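Local coordinates for uncharacterized sugar kinase PH1459 (Pyrococcus horikoshii, PDB 3EWM), which binds ATP and, as a member of the PfkB carbohydrate kinase family, probably phosphorylates a sugar, perhaps fructose, at residues 155-160 / 185-190. Numbering follows the deposited sequence.
Sequences SLIAFD and LADIVK
Ile157 and Asp187 meet where two parallel strands, 156-160 and 188-192, begin to pair; with helix 172-185 they form a beta-alpha-beta unit of the ribokinase-like (PfkB) fold. The tightly packed part is the strand pairing itself. Ile157 O takes Ile188 N at 2.9 Å, Phe159 N reaches Ile188 O, and Lys190 N closes on Phe159 O in a nearly straight bond (171°). On the face packed against helix 245-259, Ala158 CB sits 3.9 Å from Ile188 CB; on the other, Phe159 CB rests on Ala186 CB, while the ring, its CG opposite the backbone N (chi1 -178°), leads away toward Leu179, Ser182 and Ile183 of helix 172-185.

The start of the strands is the more open side: Leu156 and Asp187 are partly exposed and a water enters. The Asp187 side chain crosses those of Leu156 and Ile157 at about a right angle and uses the anti lone pair of Asp187 OD2 to take Ile157 N (2.7 Å); Leu156 CD2 lies 3.7 Å from Asp187 CG. The water bridges OD2 to Ser155 O. Replacing Asp187 by an alanine would probably leave Ile157 N without its acceptor and the water without one of its two anchors. At the far end Lys190, an ATP-binding residue, lies alongside Asp160 in a long, weak salt bridge, Lys190 NZ to Asp160 OD1 3.4 Å.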
ATOM      1  N   SER A 155     -19.675  24.930  14.934  1.00 20.72           N
ATOM      2  CA  SER A 155     -19.333  25.008  13.509  1.00 19.15           C
ATOM      3  C   SER A 155     -20.381  24.199  12.785  1.00 17.10           C
ATOM      4  O   SER A 155     -20.896  23.235  13.344  1.00 17.40           O
ATOM      5  CB  SER A 155     -17.985  24.350  13.205  1.00 18.92           C
ATOM      6  OG  SER A 155     -16.966  24.722  14.110  1.00 22.80           O
ATOM      7  N   LEU A 156     -20.675  24.571  11.546  1.00 15.27           N
ATOM      8  CA  LEU A 156     -21.466  23.733  10.660  1.00 13.95           C
ATOM      9  C   LEU A 156     -20.703  22.443  10.327  1.00 13.62           C
ATOM     10  O   LEU A 156     -19.488  22.454  10.113  1.00 13.19           O
ATOM     11  CB  LEU A 156     -21.812  24.485   9.374  1.00 13.77           C
ATOM     12  CG  LEU A 156     -22.677  25.720   9.565  1.00 13.77           C
ATOM     13  CD1 LEU A 156     -22.903  26.441   8.254  1.00 15.48           C
ATOM     14  CD2 LEU A 156     -24.012  25.324  10.218  1.00 14.88           C
ATOM     15  N   ILE A 157     -21.438  21.343  10.299  1.00 12.61           N
ATOM     16  CA  ILE A 157     -20.873  20.043  10.035  1.00 12.25           C
ATOM     17  C   ILE A 157     -21.358  19.568   8.679  1.00 11.82           C
ATOM     18  O   ILE A 157     -22.548  19.598   8.390  1.00 12.44           O
ATOM     19  CB  ILE A 157     -21.279  19.033  11.145  1.00 12.36           C
ATOM     20  CG1 ILE A 157     -20.700  19.471  12.491  1.00 12.19           C
ATOM     21  CG2 ILE A 157     -20.846  17.620  10.782  1.00 10.77           C
ATOM     22  CD1 ILE A 157     -21.451  18.904  13.659  1.00 17.08           C
ATOM     23  N   ALA A 158     -20.426  19.135   7.848  1.00 11.95           N
ATOM     24  CA  ALA A 158     -20.764  18.615   6.528  1.00 11.64           C
ATOM     25  C   ALA A 158     -20.241  17.195   6.392  1.00 11.93           C
ATOM     26  O   ALA A 158     -19.108  16.893   6.794  1.00 11.06           O
ATOM     27  CB  ALA A 158     -20.190  19.525   5.432  1.00 11.53           C
ATOM     28  N   PHE A 159     -21.076  16.321   5.829  1.00 11.79           N
ATOM     29  CA  PHE A 159     -20.770  14.909   5.754  1.00 12.01           C
ATOM     30  C   PHE A 159     -21.065  14.404   4.347  1.00 11.95           C
ATOM     31  O   PHE A 159     -22.179  14.535   3.867  1.00 11.04           O
ATOM     32  CB  PHE A 159     -21.581  14.142   6.807  1.00 12.17           C
ATOM     33  CG  PHE A 159     -21.293  12.653   6.845  1.00 12.28           C
ATOM     34  CD1 PHE A 159     -20.064  12.177   7.283  1.00 12.28           C
ATOM     35  CD2 PHE A 159     -22.250  11.737   6.436  1.00 12.96           C
ATOM     36  CE1 PHE A 159     -19.800  10.811   7.346  1.00 11.59           C
ATOM     37  CE2 PHE A 159     -22.001  10.366   6.479  1.00 12.57           C
ATOM     38  CZ  PHE A 159     -20.763   9.896   6.946  1.00 12.41           C
ATOM     39  N   ASP A 160     -20.024  13.926   3.683  1.00 11.81           N
ATOM     40  CA  ASP A 160     -20.133  13.229   2.422  1.00 12.95           C
ATOM     41  C   ASP A 160     -20.296  11.760   2.793  1.00 12.28           C
ATOM     42  O   ASP A 160     -19.420  11.160   3.407  1.00 12.46           O
ATOM     43  CB  ASP A 160     -18.857  13.487   1.621  1.00 13.58           C
ATOM     44  CG  ASP A 160     -18.839  12.795   0.278  1.00 16.38           C
ATOM     45  OD1 ASP A 160     -19.854  12.186  -0.136  1.00 17.53           O
ATOM     46  OD2 ASP A 160     -17.766  12.855  -0.355  1.00 22.20           O
ATOM     47  N   LEU A 185     -25.673  14.211  12.931  1.00 15.53           N
ATOM     48  CA  LEU A 185     -24.804  15.279  13.411  1.00 15.48           C
ATOM     49  C   LEU A 185     -24.564  16.334  12.351  1.00 15.21           C
ATOM     50  O   LEU A 185     -24.172  17.454  12.668  1.00 15.65           O
ATOM     51  CB  LEU A 185     -23.461  14.721  13.882  1.00 15.90           C
ATOM     52  CG  LEU A 185     -23.434  13.916  15.194  1.00 16.21           C
ATOM     53  CD1 LEU A 185     -22.256  12.995  15.170  1.00 13.36           C
ATOM     54  CD2 LEU A 185     -23.397  14.841  16.414  1.00 17.99           C
ATOM     55  N   ALA A 186     -24.820  15.993  11.092  1.00 14.51           N
ATOM     56  CA  ALA A 186     -24.468  16.890   9.998  1.00 14.22           C
ATOM     57  C   ALA A 186     -25.549  17.922   9.695  1.00 14.26           C
ATOM     58  O   ALA A 186     -26.736  17.609   9.640  1.00 14.41           O
ATOM     59  CB  ALA A 186     -24.105  16.098   8.741  1.00 13.49           C
ATOM     60  N   ASP A 187     -25.105  19.154   9.503  1.00 13.75           N
ATOM     61  CA  ASP A 187     -25.940  20.217   8.964  1.00 13.77           C
ATOM     62  C   ASP A 187     -26.122  20.024   7.468  1.00 13.14           C
ATOM     63  O   ASP A 187     -27.196  20.260   6.934  1.00 12.99           O
ATOM     64  CB  ASP A 187     -25.258  21.551   9.193  1.00 13.45           C
ATOM     65  CG  ASP A 187     -25.109  21.864  10.661  1.00 15.80           C
ATOM     66  OD1 ASP A 187     -26.117  22.281  11.266  1.00 16.27           O
ATOM     67  OD2 ASP A 187     -23.992  21.698  11.188  1.00 14.36           O
ATOM     68  N   ILE A 188     -25.042  19.599   6.815  1.00 12.30           N
ATOM     69  CA  ILE A 188     -24.980  19.501   5.371  1.00 11.63           C
ATOM     70  C   ILE A 188     -24.632  18.070   5.075  1.00 11.87           C
ATOM     71  O   ILE A 188     -23.635  17.538   5.579  1.00 11.83           O
ATOM     72  CB  ILE A 188     -23.883  20.434   4.802  1.00 11.85           C
ATOM     73  CG1 ILE A 188     -24.198  21.892   5.141  1.00 13.90           C
ATOM     74  CG2 ILE A 188     -23.718  20.241   3.297  1.00 11.67           C
ATOM     75  CD1 ILE A 188     -22.966  22.674   5.568  1.00 15.92           C
ATOM     76  N   VAL A 189     -25.462  17.424   4.273  1.00 11.63           N
ATOM     77  CA  VAL A 189     -25.193  16.056   3.874  1.00 11.48           C
ATOM     78  C   VAL A 189     -25.167  15.993   2.358  1.00 11.92           C
ATOM     79  O   VAL A 189     -26.047  16.548   1.678  1.00 12.02           O
ATOM     80  CB  VAL A 189     -26.248  15.065   4.465  1.00 11.27           C
ATOM     81  CG1 VAL A 189     -26.121  13.664   3.836  1.00  9.97           C
ATOM     82  CG2 VAL A 189     -26.102  14.987   5.973  1.00 11.30           C
ATOM     83  N   LYS A 190     -24.119  15.350   1.850  1.00 11.57           N
ATOM     84  CA  LYS A 190     -23.989  15.037   0.449  1.00 11.75           C
ATOM     85  C   LYS A 190     -24.062  13.523   0.265  1.00 11.48           C
ATOM     86  O   LYS A 190     -23.352  12.765   0.933  1.00 11.46           O
ATOM     87  CB  LYS A 190     -22.654  15.582  -0.084  1.00 12.15           C
ATOM     88  CG  LYS A 190     -22.375  15.199  -1.515  1.00 12.73           C
ATOM     89  CD  LYS A 190     -21.004  15.713  -1.955  1.00 13.92           C
ATOM     90  CE  LYS A 190     -20.583  15.098  -3.263  1.00 17.71           C
ATOM     91  NZ  LYS A 190     -20.125  13.698  -3.126  1.00 19.69           N
TER
HETATM   92  O   HOH W   1     -23.258  22.339  14.270  1.00 24.81           O